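Long-range contacts in putative hydrolase (Bacteroides ovatus, PDB 4HBS), which is of unknown function but forms a five-bladed beta-propeller, probably akin to the beta-fructosidases, and may act as a hydrolase: residues G65-W73 against L198-M208; T164-L173 against T253-E261. All blocks are in the same frame, centred on the assembly; numbering follows the deposited sequence.

Contact 1: G65-W73 against L198-M208; sequences GLPDGNIFW and LEGKPGDATYM
Asp-68 in the turn and Asn-70 just after it, ahead of strand 71-75, face the loop 198-208 across a wide backbone spacing, with the CA atoms of Asp-68 and Leu-198 8.4 Å apart, and the gap is bridged mainly by side chains. The turn is a type I beta turn from Leu-66 to Gly-69 within a hairpin of one propeller sheet; the loop joins strands 187-197 and 210-218 of another. Tyr-207 reaches across to this turn, and its hydroxyl is held by two bonds. It donates to OD2 of Asp-68 (OH to OD2 2.8 Å), which lies at the ring edge and is met on its syn side. It also accepts from Asn-70, whose ND2 approaches OH at 3.1 Å with a nearly straight N-H (167°) directed within the amide plane, while that plane stands almost upright to the ring. With CG of Asp-68 set between its backbone N and carbonyl carbon (chi1 47°), OD1 can accept from the backbone N of Asn-70 at 3.2 Å, an Asx turn that positions the carboxylate for Tyr-207. Pro-202 borders the polar group, its ring carbons CG and CD beside ND2 of Asn-70.

Beside it the contact is apolar. Leu-66 meets selenomethionine Met-208 tip to tip, CD1 to CE 3.7 Å, and its CD2 packs on CD2 of Leu-198. Pro-67 CD lies 3.9 Å from CD1 of Leu-198, the two side chains crossing at about a right angle. The selenium of Met-208 approaches CD1 of Phe-72 at 3.7 Å, an oblique Met-aromatic contact. The chemistry implies a directional join: the two bonds probably fix the rotation of the phenol hydroxyl and tie the loop to the turn and to the residue that follows it, while leucine, proline, phenylalanine and selenomethionine side chains pack alongside.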
loop_
_atom_site.group_PDB
_atom_site.type_symbol
_atom_site.label_atom_id
_atom_site.label_comp_id
_atom_site.label_asym_id
_atom_site.label_seq_id
_atom_site.Cartn_x
_atom_site.Cartn_y
_atom_site.Cartn_z
ATOM N N GLY A 65 -5.926 9.352 -4.744
ATOM C CA GLY A 65 -6.983 10.089 -5.419
ATOM C C GLY A 65 -6.362 11.173 -6.279
ATOM O O GLY A 65 -5.383 11.806 -5.852
ATOM N N LEU A 66 -6.859 11.337 -7.528
ATOM C CA LEU A 66 -6.327 12.326 -8.468
ATOM C C LEU A 66 -7.255 13.532 -8.555
ATOM O O LEU A 66 -8.416 13.441 -8.147
ATOM C CB LEU A 66 -6.128 11.690 -9.854
ATOM C CG LEU A 66 -5.133 10.529 -9.912
ATOM C CD1 LEU A 66 -5.077 9.947 -11.286
ATOM C CD2 LEU A 66 -3.765 10.960 -9.470
ATOM N N PRO A 67 -6.788 14.683 -9.086
ATOM C CA PRO A 67 -7.673 15.868 -9.148
ATOM C C PRO A 67 -8.810 15.790 -10.188
ATOM O O PRO A 67 -9.733 16.601 -10.114
ATOM C CB PRO A 67 -6.708 17.015 -9.491
ATOM C CG PRO A 67 -5.342 16.451 -9.361
ATOM C CD PRO A 67 -5.448 15.002 -9.622
ATOM N N ASP A 68 -8.753 14.833 -11.146
ATOM C CA ASP A 68 -9.782 14.678 -12.190
ATOM C C ASP A 68 -10.897 13.678 -11.791
ATOM O O ASP A 68 -11.733 13.348 -12.631
ATOM C CB ASP A 68 -9.136 14.254 -13.532
ATOM C CG ASP A 68 -8.132 13.113 -13.441
ATOM O OD1 ASP A 68 -8.442 12.098 -12.772
ATOM O OD2 ASP A 68 -7.014 13.264 -13.980
ATOM N N GLY A 69 -10.904 13.214 -10.535
ATOM C CA GLY A 69 -11.911 12.285 -10.044
ATOM C C GLY A 69 -11.514 10.826 -10.111
ATOM O O GLY A 69 -12.216 9.984 -9.547
ATOM N N ASN A 70 -10.393 10.500 -10.801
ATOM C CA ASN A 70 -9.914 9.120 -10.903
ATOM C C ASN A 70 -9.051 8.795 -9.701
ATOM O O ASN A 70 -8.705 9.695 -8.932
ATOM C CB ASN A 70 -9.102 8.915 -12.183
ATOM C CG ASN A 70 -9.812 9.296 -13.458
ATOM O OD1 ASN A 70 -11.017 9.120 -13.593
ATOM N ND2 ASN A 70 -9.081 9.852 -14.420
ATOM N N ILE A 71 -8.704 7.500 -9.536
ATOM C CA ILE A 71 -7.853 7.001 -8.448
ATOM C C ILE A 71 -6.721 6.209 -9.069
ATOM O O ILE A 71 -6.963 5.366 -9.937
ATOM C CB ILE A 71 -8.649 6.143 -7.423
ATOM C CG1 ILE A 71 -9.739 6.986 -6.750
ATOM C CG2 ILE A 71 -7.698 5.511 -6.371
ATOM C CD1 ILE A 71 -10.688 6.234 -5.992
ATOM N N PHE A 72 -5.491 6.464 -8.614
ATOM C CA PHE A 72 -4.301 5.782 -9.108
ATOM C C PHE A 72 -3.974 4.614 -8.168
ATOM O O PHE A 72 -3.839 4.825 -6.975
ATOM C CB PHE A 72 -3.130 6.776 -9.198
ATOM C CG PHE A 72 -1.779 6.128 -9.336
ATOM C CD1 PHE A 72 -1.280 5.781 -10.581
ATOM C CD2 PHE A 72 -1.036 5.795 -8.213
ATOM C CE1 PHE A 72 -0.062 5.114 -10.698
ATOM C CE2 PHE A 72 0.177 5.127 -8.332
ATOM C CZ PHE A 72 0.653 4.779 -9.569
ATOM N N TRP A 73 -3.829 3.401 -8.711
ATOM C CA TRP A 73 -3.482 2.198 -7.943
ATOM C C TRP A 73 -2.121 1.717 -8.362
ATOM O O TRP A 73 -1.901 1.590 -9.568
ATOM C CB TRP A 73 -4.498 1.074 -8.206
ATOM C CG TRP A 73 -5.872 1.365 -7.722
ATOM C CD1 TRP A 73 -6.758 2.261 -8.250
ATOM C CD2 TRP A 73 -6.560 0.689 -6.669
ATOM N NE1 TRP A 73 -7.950 2.203 -7.569
ATOM C CE2 TRP A 73 -7.866 1.230 -6.608
ATOM C CE3 TRP A 73 -6.189 -0.293 -5.734
ATOM C CZ2 TRP A 73 -8.793 0.829 -5.640
ATOM C CZ3 TRP A 73 -7.115 -0.701 -4.787
ATOM C CH2 TRP A 73 -8.399 -0.145 -4.747
ATOM N N LEU A 198 -0.802 14.005 -15.957
ATOM C CA LEU A 198 -2.242 13.839 -15.719
ATOM C C LEU A 198 -3.028 14.485 -16.877
ATOM O O LEU A 198 -4.206 14.823 -16.729
ATOM C CB LEU A 198 -2.628 14.465 -14.361
ATOM C CG LEU A 198 -1.874 13.925 -13.135
ATOM C CD1 LEU A 198 -2.225 14.714 -11.885
ATOM C CD2 LEU A 198 -2.166 12.471 -12.907
ATOM N N GLU A 199 -2.373 14.608 -18.038
ATOM C CA GLU A 199 -2.914 15.194 -19.259
ATOM C C GLU A 199 -3.617 14.082 -20.052
ATOM O O GLU A 199 -3.008 13.046 -20.314
ATOM C CB GLU A 199 -1.744 15.812 -20.064
ATOM C CG GLU A 199 -2.097 16.427 -21.412
ATOM C CD GLU A 199 -0.949 16.506 -22.407
ATOM O OE1 GLU A 199 0.156 15.989 -22.111
ATOM O OE2 GLU A 199 -1.171 17.064 -23.506
ATOM N N GLY A 200 -4.879 14.296 -20.409
ATOM C CA GLY A 200 -5.667 13.332 -21.169
ATOM C C GLY A 200 -6.641 12.551 -20.313
ATOM O O GLY A 200 -7.097 13.038 -19.273
ATOM N N LYS A 201 -6.969 11.334 -20.765
ATOM C CA LYS A 201 -7.870 10.397 -20.091
ATOM C C LYS A 201 -7.176 9.030 -20.009
ATOM O O LYS A 201 -6.375 8.739 -20.894
ATOM C CB LYS A 201 -9.187 10.302 -20.874
ATOM C CG LYS A 201 -9.986 11.601 -20.815
ATOM C CD LYS A 201 -11.409 11.441 -21.345
ATOM C CE LYS A 201 -12.309 12.594 -20.965
ATOM N NZ LYS A 201 -13.746 12.232 -21.094
ATOM N N PRO A 202 -7.433 8.163 -18.987
ATOM C CA PRO A 202 -6.741 6.852 -18.939
ATOM C C PRO A 202 -6.819 6.099 -20.271
ATOM O O PRO A 202 -7.864 6.114 -20.926
ATOM C CB PRO A 202 -7.468 6.119 -17.820
ATOM C CG PRO A 202 -7.988 7.188 -16.956
ATOM C CD PRO A 202 -8.353 8.321 -17.845
ATOM N N GLY A 203 -5.684 5.543 -20.704
ATOM C CA GLY A 203 -5.573 4.890 -22.004
ATOM C C GLY A 203 -4.869 5.779 -23.018
ATOM O O GLY A 203 -4.214 5.259 -23.927
ATOM N N ASP A 204 -4.988 7.150 -22.884
ATOM C CA ASP A 204 -4.283 8.118 -23.756
ATOM C C ASP A 204 -2.799 7.857 -23.748
ATOM O O ASP A 204 -2.277 7.233 -22.822
ATOM C CB ASP A 204 -4.496 9.586 -23.291
ATOM C CG ASP A 204 -5.505 10.369 -24.091
ATOM O OD1 ASP A 204 -6.715 10.161 -23.883
ATOM O OD2 ASP A 204 -5.085 11.254 -24.868
ATOM N N ALA A 205 -2.108 8.389 -24.733
ATOM C CA ALA A 205 -0.664 8.290 -24.790
ATOM C C ALA A 205 -0.038 9.150 -23.672
ATOM O O ALA A 205 0.930 8.729 -23.046
ATOM C CB ALA A 205 -0.174 8.748 -26.147
ATOM N N THR A 206 -0.627 10.326 -23.395
ATOM C CA THR A 206 -0.129 11.256 -22.383
ATOM C C THR A 206 -0.513 10.878 -20.939
ATOM O O THR A 206 0.309 11.047 -20.040
ATOM C CB THR A 206 -0.634 12.686 -22.701
ATOM O OG1 THR A 206 -2.049 12.676 -22.916
ATOM C CG2 THR A 206 0.033 13.260 -23.931
ATOM N N TYR A 207 -1.753 10.406 -20.712
ATOM C CA TYR A 207 -2.256 10.116 -19.361
ATOM C C TYR A 207 -1.492 9.009 -18.617
ATOM O O TYR A 207 -1.456 7.853 -19.061
ATOM C CB TYR A 207 -3.737 9.757 -19.387
ATOM C CG TYR A 207 -4.388 9.989 -18.048
ATOM C CD1 TYR A 207 -4.819 11.257 -17.672
ATOM C CD2 TYR A 207 -4.497 8.966 -17.119
ATOM C CE1 TYR A 207 -5.387 11.486 -16.424
ATOM C CE2 TYR A 207 -5.064 9.184 -15.871
ATOM C CZ TYR A 207 -5.517 10.444 -15.530
ATOM O OH TYR A 207 -6.089 10.658 -14.303
HETATM N N MSE A 208 -0.956 9.380 -17.420
HETATM C CA MSE A 208 -0.153 8.550 -16.519
HETATM C C MSE A 208 1.158 8.071 -17.188
HETATM O O MSE A 208 1.735 7.063 -16.767
HETATM C CB MSE A 208 -0.962 7.372 -15.930
HETATM C CG MSE A 208 -1.618 7.696 -14.592
HETATM SE SE MSE A 208 -0.380 8.237 -13.165
HETATM C CE MSE A 208 -1.564 9.233 -12.169
#

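Contact 2: T164-L173 against T253-E261; sequences TIYNNQMQML and TRDLGSQWE
OD1 of Asp-255 is gripped from opposite faces of its carboxylate plane, by NE2 of Gln-171 at 2.8 Å and by the backbone N of Gly-257 at 3.0 Å. The second bond makes an Asx turn at the head of a type I beta turn, Asp-255 to Ser-258, in the loop between strands 245-251 and 260-265; Gln-171 belongs to the hairpin of strands 156-165 and 169-178, so two sheets of the propeller are joined here. The amide of Gln-171 is used at both ends: while NE2 donates, OE1 accepts from the backbone N of Leu-256 at 2.8 Å. Its chain runs extended beyond CG (chi2 180°), which carries the amide out to the turn.

Tyr-166 lays its ring against the same aspartate. CB of Asp-255 sits over one face, 3.7 Å from the ring centroid, as a CH-pi contact, and the carboxylate is stacked at 24° to the ring, while CG of Asn-167 lies over the opposite face near the rim. A serine in place of Tyr-166 would probably open a gap beside Asp-255, with CB and the carboxylate losing the ring face they rest on and the two bonds to OD1 left to hold the group.

Farther along, Leu-256 CD2 packs on Leu-173 CD2. Trp-260 turns its edge to Leu-173, and its NE1 donates to O of Leu-256, 3.2 Å away and close to the line of the carbonyl bond.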
loop_
_atom_site.group_PDB
_atom_site.type_symbol
_atom_site.label_atom_id
_atom_site.label_comp_id
_atom_site.label_asym_id
_atom_site.label_seq_id
_atom_site.Cartn_x
_atom_site.Cartn_y
_atom_site.Cartn_z
ATOM N N THR A 164 2.068 11.856 -4.311
ATOM C CA THR A 164 1.330 13.104 -4.092
ATOM C C THR A 164 1.150 13.826 -5.406
ATOM O O THR A 164 1.849 13.524 -6.377
ATOM C CB THR A 164 2.060 14.029 -3.077
ATOM O OG1 THR A 164 1.242 15.169 -2.798
ATOM C CG2 THR A 164 3.454 14.488 -3.560
ATOM N N ILE A 165 0.230 14.811 -5.422
ATOM C CA ILE A 165 -0.016 15.661 -6.579
ATOM C C ILE A 165 0.655 17.009 -6.325
ATOM O O ILE A 165 0.500 17.598 -5.247
ATOM C CB ILE A 165 -1.534 15.832 -6.884
ATOM C CG1 ILE A 165 -2.311 14.474 -6.828
ATOM C CG2 ILE A 165 -1.731 16.521 -8.230
ATOM C CD1 ILE A 165 -1.948 13.478 -7.882
ATOM N N TYR A 166 1.425 17.474 -7.306
ATOM C CA TYR A 166 2.105 18.763 -7.259
ATOM C C TYR A 166 2.156 19.312 -8.685
ATOM O O TYR A 166 2.654 18.613 -9.574
ATOM C CB TYR A 166 3.510 18.611 -6.653
ATOM C CG TYR A 166 4.278 19.914 -6.563
ATOM C CD1 TYR A 166 3.907 20.903 -5.659
ATOM C CD2 TYR A 166 5.363 20.165 -7.394
ATOM C CE1 TYR A 166 4.603 22.112 -5.581
ATOM C CE2 TYR A 166 6.054 21.376 -7.340
ATOM C CZ TYR A 166 5.660 22.358 -6.443
ATOM O OH TYR A 166 6.365 23.544 -6.343
ATOM N N ASN A 167 1.593 20.535 -8.913
ATOM C CA ASN A 167 1.544 21.223 -10.216
ATOM C C ASN A 167 0.888 20.333 -11.292
ATOM O O ASN A 167 1.468 20.116 -12.361
ATOM C CB ASN A 167 2.961 21.697 -10.658
ATOM C CG ASN A 167 3.448 22.969 -9.986
ATOM O OD1 ASN A 167 2.746 23.613 -9.182
ATOM N ND2 ASN A 167 4.657 23.390 -10.347
ATOM N N ASN A 168 -0.336 19.834 -10.991
ATOM C CA ASN A 168 -1.142 18.937 -11.850
ATOM C C ASN A 168 -0.267 17.814 -12.470
ATOM O O ASN A 168 -0.264 17.579 -13.691
ATOM C CB ASN A 168 -1.913 19.723 -12.940
ATOM C CG ASN A 168 -3.102 18.943 -13.524
ATOM O OD1 ASN A 168 -3.925 18.350 -12.787
ATOM N ND2 ASN A 168 -3.227 18.922 -14.858
ATOM N N GLN A 169 0.503 17.162 -11.598
ATOM C CA GLN A 169 1.398 16.059 -11.934
ATOM C C GLN A 169 1.542 15.224 -10.716
ATOM O O GLN A 169 1.619 15.791 -9.620
ATOM C CB GLN A 169 2.784 16.562 -12.379
ATOM C CG GLN A 169 2.816 17.195 -13.749
ATOM C CD GLN A 169 4.217 17.513 -14.184
ATOM O OE1 GLN A 169 5.120 17.761 -13.369
ATOM N NE2 GLN A 169 4.421 17.564 -15.488
HETATM N N MSE A 170 1.585 13.895 -10.861
HETATM C CA MSE A 170 1.742 13.032 -9.703
HETATM C C MSE A 170 3.207 12.647 -9.544
HETATM O O MSE A 170 3.794 12.036 -10.445
HETATM C CB MSE A 170 0.867 11.791 -9.812
HETATM C CG MSE A 170 0.821 10.979 -8.524
HETATM SE SE MSE A 170 0.072 9.257 -8.828
HETATM C CE MSE A 170 1.557 8.497 -9.746
ATOM N N GLN A 171 3.784 13.004 -8.385
ATOM C CA GLN A 171 5.157 12.679 -8.008
ATOM C C GLN A 171 5.089 11.464 -7.128
ATOM O O GLN A 171 4.368 11.493 -6.125
ATOM C CB GLN A 171 5.814 13.835 -7.247
ATOM C CG GLN A 171 5.603 15.201 -7.848
ATOM C CD GLN A 171 6.302 16.208 -6.993
ATOM O OE1 GLN A 171 5.863 16.493 -5.872
ATOM N NE2 GLN A 171 7.441 16.715 -7.446
HETATM N N MSE A 172 5.802 10.392 -7.494
HETATM C CA MSE A 172 5.783 9.133 -6.760
HETATM C C MSE A 172 7.179 8.646 -6.417
HETATM O O MSE A 172 8.096 8.800 -7.227
HETATM C CB MSE A 172 5.096 8.084 -7.628
HETATM C CG MSE A 172 5.235 6.662 -7.084
HETATM SE SE MSE A 172 4.016 5.475 -7.865
HETATM C CE MSE A 172 3.815 4.351 -6.387
ATOM N N LEU A 173 7.320 7.980 -5.253
ATOM C CA LEU A 173 8.574 7.353 -4.856
ATOM C C LEU A 173 8.527 5.847 -5.156
ATOM O O LEU A 173 7.545 5.176 -4.835
ATOM C CB LEU A 173 8.886 7.540 -3.366
ATOM C CG LEU A 173 8.985 8.928 -2.817
ATOM C CD1 LEU A 173 9.211 8.877 -1.353
ATOM C CD2 LEU A 173 10.100 9.728 -3.461
ATOM N N THR A 253 8.612 22.005 1.066
ATOM C CA THR A 253 7.397 22.538 0.437
ATOM C C THR A 253 6.520 21.351 -0.021
ATOM O O THR A 253 6.833 20.196 0.299
ATOM C CB THR A 253 7.790 23.463 -0.729
ATOM O OG1 THR A 253 8.155 22.679 -1.864
ATOM C CG2 THR A 253 8.933 24.408 -0.376
ATOM N N ARG A 254 5.435 21.625 -0.786
ATOM C CA ARG A 254 4.561 20.554 -1.300
ATOM C C ARG A 254 5.205 19.811 -2.499
ATOM O O ARG A 254 4.620 18.840 -2.977
ATOM C CB ARG A 254 3.175 21.093 -1.666
ATOM C CG ARG A 254 2.407 21.541 -0.437
ATOM C CD ARG A 254 0.975 21.914 -0.746
ATOM N NE ARG A 254 0.385 22.749 0.311
ATOM C CZ ARG A 254 -0.062 22.307 1.490
ATOM N NH1 ARG A 254 0.012 21.013 1.801
ATOM N NH2 ARG A 254 -0.578 23.158 2.371
ATOM N N ASP A 255 6.401 20.265 -2.981
ATOM C CA ASP A 255 7.156 19.560 -4.021
ATOM C C ASP A 255 7.848 18.373 -3.338
ATOM O O ASP A 255 8.639 18.575 -2.416
ATOM C CB ASP A 255 8.195 20.498 -4.702
ATOM C CG ASP A 255 8.843 19.960 -5.976
ATOM O OD1 ASP A 255 8.824 18.728 -6.180
ATOM O OD2 ASP A 255 9.411 20.774 -6.750
ATOM N N LEU A 256 7.552 17.145 -3.760
ATOM C CA LEU A 256 8.190 15.961 -3.184
ATOM C C LEU A 256 9.733 16.034 -3.358
ATOM O O LEU A 256 10.465 15.555 -2.492
ATOM C CB LEU A 256 7.610 14.682 -3.834
ATOM C CG LEU A 256 7.937 13.327 -3.212
ATOM C CD1 LEU A 256 7.730 13.334 -1.705
ATOM C CD2 LEU A 256 7.070 12.262 -3.826
ATOM N N GLY A 257 10.199 16.695 -4.428
ATOM C CA GLY A 257 11.621 16.893 -4.690
ATOM C C GLY A 257 12.322 17.962 -3.857
ATOM O O GLY A 257 13.522 18.179 -4.050
ATOM N N SER A 258 11.594 18.652 -2.913
ATOM C CA SER A 258 12.165 19.669 -2.003
ATOM C C SER A 258 13.225 19.083 -1.119
ATOM O O SER A 258 13.337 17.863 -1.038
ATOM C CB SER A 258 11.092 20.221 -1.071
ATOM O OG SER A 258 9.898 20.584 -1.726
ATOM N N GLN A 259 13.932 19.934 -0.362
ATOM C CA GLN A 259 14.931 19.459 0.590
ATOM C C GLN A 259 14.235 18.702 1.715
ATOM O O GLN A 259 13.210 19.157 2.236
ATOM C CB GLN A 259 15.766 20.620 1.158
ATOM C CG GLN A 259 16.751 20.194 2.248
ATOM C CD GLN A 259 18.018 21.009 2.220
ATOM O OE1 GLN A 259 18.028 22.181 2.607
ATOM N NE2 GLN A 259 19.117 20.419 1.746
ATOM N N TRP A 260 14.770 17.530 2.058
ATOM C CA TRP A 260 14.221 16.710 3.129
ATOM C C TRP A 260 14.930 17.025 4.423
ATOM O O TRP A 260 16.127 17.332 4.414
ATOM C CB TRP A 260 14.377 15.213 2.815
ATOM C CG TRP A 260 13.423 14.677 1.799
ATOM C CD1 TRP A 260 12.714 15.385 0.873
ATOM C CD2 TRP A 260 13.137 13.299 1.556
ATOM N NE1 TRP A 260 11.961 14.532 0.102
ATOM C CE2 TRP A 260 12.198 13.244 0.501
ATOM C CE3 TRP A 260 13.575 12.098 2.133
ATOM C CZ2 TRP A 260 11.670 12.038 0.035
ATOM C CZ3 TRP A 260 13.055 10.907 1.667
ATOM C CH2 TRP A 260 12.147 10.881 0.602
ATOM N N GLU A 261 14.189 16.966 5.537
ATOM C CA GLU A 261 14.744 17.114 6.875
ATOM C C GLU A 261 14.136 16.017 7.724
ATOM O O GLU A 261 12.976 15.655 7.535
ATOM C CB GLU A 261 14.573 18.510 7.465
ATOM C CG GLU A 261 13.181 19.088 7.390
ATOM C CD GLU A 261 13.044 20.416 8.112
ATOM O OE1 GLU A 261 14.083 21.034 8.446
ATOM O OE2 GLU A 261 11.888 20.836 8.352
#

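How the contacts relate
Both contacts are mainly buried with an exposed margin, and they share one propeller sheet, that of strands 156-165, 169-178, 187-197 and 210-218. Contact 1 joins its loop 198-208 to the sheet of strand 71-75; contact 2 joins its hairpin 164-173 to the sheet of strand 260-265. Their centres are about 17 Å apart, yet they touch: Ile-165 CD1 packs on Leu-66 CD2 at 3.5 Å, and the selenium of Met-170 on CG of Phe-72. The polar chemistry differs. A tyrosine hydroxyl links side chains in contact 1, whereas in contact 2 a buried glutamine amide also engages the main chain, and the tyrosine serves through its ring face.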